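Local coordinates for protein carbonic anhydrase (Sordaria macrospora, PDB 4O1J) that probably catalyses the reversible hydration of carbon dioxide to hydrogencarbonate, as a zinc-dependent enzyme of the beta class, at residues Ala81-Pro86 and Gln164-Ala169; His106-Gly111 and Glu190-Phe195. All coordinates share one frame; numbering follows the deposited sequence.

Interaction 1: Ala81-Pro86 and Gln164-Ala169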
loop_
_atom_site.group_PDB
_atom_site.type_symbol
_atom_site.label_atom_id
_atom_site.label_comp_id
_atom_site.label_asym_id
_atom_site.label_seq_id
_atom_site.Cartn_x
_atom_site.Cartn_y
_atom_site.Cartn_z
ATOM N N ALA A 81 -8.249 13.486 -2.584
ATOM C CA ALA A 81 -7.482 14.706 -2.326
ATOM C C ALA A 81 -6.169 14.756 -3.107
ATOM O O ALA A 81 -5.237 15.451 -2.695
ATOM C CB ALA A 81 -7.212 14.862 -0.827
ATOM N N ASN A 82 -6.126 14.049 -4.240
ATOM C CA ASN A 82 -4.959 13.970 -5.137
ATOM C C ASN A 82 -3.618 13.879 -4.424
ATOM O O ASN A 82 -2.702 14.653 -4.700
ATOM C CB ASN A 82 -4.925 15.159 -6.111
ATOM C CG ASN A 82 -5.096 16.507 -5.424
ATOM O OD1 ASN A 82 -6.223 16.976 -5.219
ATOM N ND2 ASN A 82 -3.979 17.150 -5.087
ATOM N N ILE A 83 -3.507 12.914 -3.520
ATOM C CA ILE A 83 -2.318 12.776 -2.699
ATOM C C ILE A 83 -1.289 11.859 -3.344
ATOM O O ILE A 83 -1.598 10.731 -3.718
ATOM C CB ILE A 83 -2.682 12.241 -1.306
ATOM C CG1 ILE A 83 -3.413 13.328 -0.509
ATOM C CG2 ILE A 83 -1.437 11.760 -0.567
ATOM C CD1 ILE A 83 -3.836 12.900 0.881
ATOM N N VAL A 84 -0.065 12.359 -3.478
ATOM C CA VAL A 84 1.029 11.554 -4.000
ATOM C C VAL A 84 1.953 11.130 -2.864
ATOM O O VAL A 84 2.735 11.926 -2.341
ATOM C CB VAL A 84 1.845 12.306 -5.061
ATOM C CG1 VAL A 84 2.902 11.380 -5.664
ATOM C CG2 VAL A 84 0.923 12.865 -6.139
ATOM N N SER A 85 1.861 9.857 -2.505
ATOM C CA SER A 85 2.640 9.308 -1.410
ATOM C C SER A 85 3.817 8.505 -1.958
ATOM O O SER A 85 3.672 7.768 -2.934
ATOM C CB SER A 85 1.752 8.440 -0.514
ATOM O OG SER A 85 2.502 7.833 0.519
ATOM N N PRO A 86 4.996 8.671 -1.346
ATOM C CA PRO A 86 6.230 8.014 -1.791
ATOM C C PRO A 86 6.143 6.493 -1.949
ATOM O O PRO A 86 6.597 5.981 -2.970
ATOM C CB PRO A 86 7.223 8.380 -0.683
ATOM C CG PRO A 86 6.751 9.714 -0.215
ATOM C CD PRO A 86 5.250 9.634 -0.259
ATOM N N GLN A 164 -3.690 23.720 -1.767
ATOM C CA GLN A 164 -2.549 24.193 -2.555
ATOM C C GLN A 164 -1.208 23.742 -1.974
ATOM O O GLN A 164 -0.276 23.381 -2.717
ATOM C CB GLN A 164 -2.569 25.714 -2.664
ATOM C CG GLN A 164 -3.825 26.272 -3.301
ATOM C CD GLN A 164 -3.840 27.779 -3.300
ATOM O OE1 GLN A 164 -3.271 28.414 -2.414
ATOM N NE2 GLN A 164 -4.482 28.365 -4.301
ATOM N N LEU A 165 -1.110 23.766 -0.646
ATOM C CA LEU A 165 0.103 23.308 0.017
ATOM C C LEU A 165 0.254 21.820 -0.247
ATOM O O LEU A 165 1.372 21.308 -0.396
ATOM C CB LEU A 165 0.055 23.581 1.520
ATOM C CG LEU A 165 0.062 25.040 1.976
ATOM C CD1 LEU A 165 -0.208 25.120 3.468
ATOM C CD2 LEU A 165 1.378 25.703 1.630
ATOM N N ASN A 166 -0.884 21.134 -0.328
ATOM C CA ASN A 166 -0.882 19.716 -0.650
ATOM C C ASN A 166 -0.357 19.458 -2.061
ATOM O O ASN A 166 0.423 18.516 -2.284
ATOM C CB ASN A 166 -2.289 19.141 -0.501
ATOM C CG ASN A 166 -2.338 17.658 -0.779
ATOM O OD1 ASN A 166 -1.672 16.868 -0.108
ATOM N ND2 ASN A 166 -3.132 17.266 -1.773
ATOM N N VAL A 167 -0.754 20.306 -3.008
ATOM C CA VAL A 167 -0.202 20.194 -4.354
ATOM C C VAL A 167 1.308 20.392 -4.346
ATOM O O VAL A 167 2.043 19.651 -5.001
ATOM C CB VAL A 167 -0.822 21.216 -5.321
ATOM C CG1 VAL A 167 -0.137 21.153 -6.690
ATOM C CG2 VAL A 167 -2.300 20.965 -5.462
ATOM N N GLU A 168 1.769 21.392 -3.601
ATOM C CA GLU A 168 3.202 21.676 -3.537
ATOM C C GLU A 168 3.998 20.478 -2.983
ATOM O O GLU A 168 5.064 20.097 -3.524
ATOM C CB GLU A 168 3.442 22.932 -2.692
ATOM C CG GLU A 168 3.101 24.227 -3.434
ATOM C CD GLU A 168 3.030 25.447 -2.522
ATOM O OE1 GLU A 168 3.314 25.306 -1.313
ATOM O OE2 GLU A 168 2.685 26.548 -3.014
ATOM N N ALA A 169 3.463 19.866 -1.930
ATOM C CA ALA A 169 4.130 18.724 -1.310
ATOM C C ALA A 169 4.174 17.548 -2.284
ATOM O O ALA A 169 5.215 16.869 -2.437
ATOM C CB ALA A 169 3.423 18.328 -0.019
HETATM O O HOH W 1 -4.687 19.260 -2.973
#

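Interaction 2: His106-Gly111 and Glu190-Phe195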
loop_
_atom_site.group_PDB
_atom_site.type_symbol
_atom_site.label_atom_id
_atom_site.label_comp_id
_atom_site.label_asym_id
_atom_site.label_seq_id
_atom_site.Cartn_x
_atom_site.Cartn_y
_atom_site.Cartn_z
ATOM N N HIS A 106 4.343 15.473 -20.065
ATOM C CA HIS A 106 3.903 16.348 -18.982
ATOM C C HIS A 106 3.228 15.574 -17.860
ATOM O O HIS A 106 2.434 14.673 -18.115
ATOM C CB HIS A 106 2.934 17.401 -19.515
ATOM C CG HIS A 106 3.537 18.298 -20.545
ATOM N ND1 HIS A 106 4.354 19.357 -20.221
ATOM C CD2 HIS A 106 3.477 18.268 -21.897
ATOM C CE1 HIS A 106 4.754 19.955 -21.328
ATOM N NE2 HIS A 106 4.237 19.313 -22.359
ATOM N N ILE A 107 3.543 15.940 -16.622
ATOM C CA ILE A 107 2.862 15.410 -15.449
ATOM C C ILE A 107 2.207 16.559 -14.709
ATOM O O ILE A 107 2.875 17.476 -14.258
ATOM C CB ILE A 107 3.827 14.646 -14.502
ATOM C CG1 ILE A 107 4.363 13.391 -15.196
ATOM C CG2 ILE A 107 3.129 14.269 -13.199
ATOM C CD1 ILE A 107 5.430 12.679 -14.433
ATOM N N VAL A 108 0.889 16.494 -14.595
ATOM C CA VAL A 108 0.093 17.558 -14.007
ATOM C C VAL A 108 -0.523 17.129 -12.686
ATOM O O VAL A 108 -1.444 16.309 -12.654
ATOM C CB VAL A 108 -1.046 17.999 -14.955
ATOM C CG1 VAL A 108 -1.836 19.136 -14.337
ATOM C CG2 VAL A 108 -0.488 18.397 -16.308
ATOM N N LEU A 109 -0.011 17.669 -11.588
ATOM C CA LEU A 109 -0.630 17.404 -10.299
ATOM C C LEU A 109 -1.637 18.507 -10.040
ATOM O O LEU A 109 -1.267 19.671 -9.852
ATOM C CB LEU A 109 0.405 17.332 -9.175
ATOM C CG LEU A 109 -0.217 17.078 -7.802
ATOM C CD1 LEU A 109 -1.007 15.773 -7.789
ATOM C CD2 LEU A 109 0.847 17.076 -6.732
ATOM N N CYS A 110 -2.913 18.139 -10.037
ATOM C CA CYS A 110 -3.954 19.147 -9.938
ATOM C C CYS A 110 -4.711 19.080 -8.631
ATOM O O CYS A 110 -5.408 18.107 -8.366
ATOM C CB CYS A 110 -4.941 19.007 -11.092
ATOM S SG CYS A 110 -6.276 20.230 -11.052
ATOM N N GLY A 111 -4.612 20.147 -7.843
ATOM C CA GLY A 111 -5.446 20.273 -6.663
ATOM C C GLY A 111 -6.621 21.158 -6.998
ATOM O O GLY A 111 -6.623 21.775 -8.056
ATOM N N GLU A 190 8.411 17.173 -18.181
ATOM C CA GLU A 190 8.030 18.345 -17.407
ATOM C C GLU A 190 6.994 18.008 -16.350
ATOM O O GLU A 190 6.162 17.125 -16.543
ATOM C CB GLU A 190 7.520 19.452 -18.328
ATOM C CG GLU A 190 8.597 20.001 -19.250
ATOM C CD GLU A 190 8.173 21.273 -19.955
ATOM O OE1 GLU A 190 7.809 22.243 -19.259
ATOM O OE2 GLU A 190 8.212 21.302 -21.204
ATOM N N VAL A 191 7.077 18.696 -15.215
ATOM C CA VAL A 191 6.148 18.475 -14.119
ATOM C C VAL A 191 5.561 19.813 -13.670
ATOM O O VAL A 191 6.283 20.790 -13.480
ATOM C CB VAL A 191 6.831 17.768 -12.932
ATOM C CG1 VAL A 191 5.812 17.462 -11.834
ATOM C CG2 VAL A 191 7.514 16.487 -13.405
ATOM N N HIS A 192 4.242 19.851 -13.509
ATOM C CA HIS A 192 3.522 21.084 -13.223
ATOM C C HIS A 192 2.556 20.902 -12.057
ATOM O O HIS A 192 1.829 19.905 -11.978
ATOM C CB HIS A 192 2.760 21.555 -14.467
ATOM C CG HIS A 192 3.517 21.360 -15.744
ATOM N ND1 HIS A 192 4.438 22.273 -16.213
ATOM C CD2 HIS A 192 3.506 20.341 -16.641
ATOM C CE1 HIS A 192 4.956 21.832 -17.346
ATOM N NE2 HIS A 192 4.406 20.661 -17.625
ATOM N N GLY A 193 2.554 21.873 -11.149
ATOM C CA GLY A 193 1.576 21.896 -10.080
ATOM C C GLY A 193 0.500 22.901 -10.428
ATOM O O GLY A 193 0.793 24.075 -10.661
ATOM N N VAL A 194 -0.743 22.443 -10.528
ATOM C CA VAL A 194 -1.821 23.356 -10.874
ATOM C C VAL A 194 -2.980 23.304 -9.882
ATOM O O VAL A 194 -3.089 22.401 -9.037
ATOM C CB VAL A 194 -2.381 23.077 -12.291
ATOM C CG1 VAL A 194 -1.270 23.127 -13.334
ATOM C CG2 VAL A 194 -3.093 21.742 -12.325
ATOM N N PHE A 195 -3.859 24.286 -10.022
ATOM C CA PHE A 195 -5.004 24.416 -9.147
ATOM C C PHE A 195 -6.266 24.774 -9.934
ATOM O O PHE A 195 -6.324 25.783 -10.644
ATOM C CB PHE A 195 -4.732 25.461 -8.064
ATOM C CG PHE A 195 -5.654 25.354 -6.894
ATOM C CD1 PHE A 195 -5.472 24.363 -5.946
ATOM C CD2 PHE A 195 -6.710 26.233 -6.749
ATOM C CE1 PHE A 195 -6.327 24.250 -4.875
ATOM C CE2 PHE A 195 -7.565 26.130 -5.679
ATOM C CZ PHE A 195 -7.376 25.140 -4.739
#

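Interaction 1: Ala81-Pro86 and Gln164-Ala169
N82 tucks its CG between its own backbone N and carbonyl carbon (chi1 50°), while N166 on the helix holds its CG anti to the backbone N (chi1 -178°); together these torsions bring the two carboxamide nitrogens close together. The side chains slide past each other in opposite directions, with the amide planes turned 51° apart. Their nitrogens are the nearest atoms, N82 ND2 lying 3.4 Å from N166 ND2, and as two donors they cannot bond directly. A water resolves the mismatch by accepting from both: it sits 2.8 Å from N166 ND2 and 3.1 Å from N82 ND2. The carbonyl oxygen of the preceding residue also comes close, A81 O to N166 ND2 at 2.9 Å. Apolar atoms flank the polar pair. I83 CG1 approaches N166 OD1 at 4.0 Å, the two side chains crossing at about a right angle, and V167 CG2 lies 4.2 Å from N82 ND2. The segments bury only 143 Å² between them, all five touching residues are buried, and the water gives the two asparagines a shared acceptor. The N82 side chain is about 5 Å from the zinc ion at nearest atoms. The loop leaving strand 74-79 touches strand 51-56, through V84 on I54 and N82 on the zinc ligand C56, and helix 155-176, through V84 on V173 and L174, while L138 of helix 136-144 packs against both A81 and N166.

Interaction 2: His106-Gly111 and Glu190-Phe195
H106 and H192 meet rim to rim on one face of two adjacent parallel strands of the subunit's mixed sheet, in register from H106/E190 to G111/F195. H106 ND1 lies 2.9 Å from H192 NE2 in a hydrogen bond (angle 154°) that either ring could donate. Each nitrogen lies near the plane of the other ring; the ring planes differ by 33°. The backbones that carry them are joined by five N-H...O bonds, V194 N to L109 O being nearly straight at 174°. Further along this face V194 CG2 meets V108 CG1 and C110 CB, both at 3.5 Å. On the other face F195 CD1 packs 3.5 Å from G111 O, but I107 CB stands 4.3 Å from V191 CG2 and G193 offers L109 no side chain. By contrast with this buried packing, E190 beside the histidines is partly exposed; its OE2 bonds to the backbone N of E15 of a third subunit, whose F18 stacks on H192. A leucine in place of H106 would probably leave H192 NE2 without its mate and its ring less firmly oriented against that phenylalanine. The bond needs one protonated and one accepting nitrogen, which makes a doubly charged histidine pair unlikely.

Interactions 1 and 2 have centres 11 Å apart and touch directly: V167 packs on L109 and G111, N82 on C110, and Q164 on F195. Their segments alternate along the chain, in the order 81-86, 106-111, 164-169, 190-195, so the two contacts are interleaved along the chain. Interaction 2 joins neighbouring strands of the mixed sheet, with strand 51-56 beyond 106-112 and strand 202-206 beyond 190-197. Helix 155-176, which supplies one side of interaction 1, lies against the sheet face bearing L109, V191 and F195. Both contacts lie near the zinc site: N82 packs on the ligand C56, and G111 immediately precedes the ligand H112.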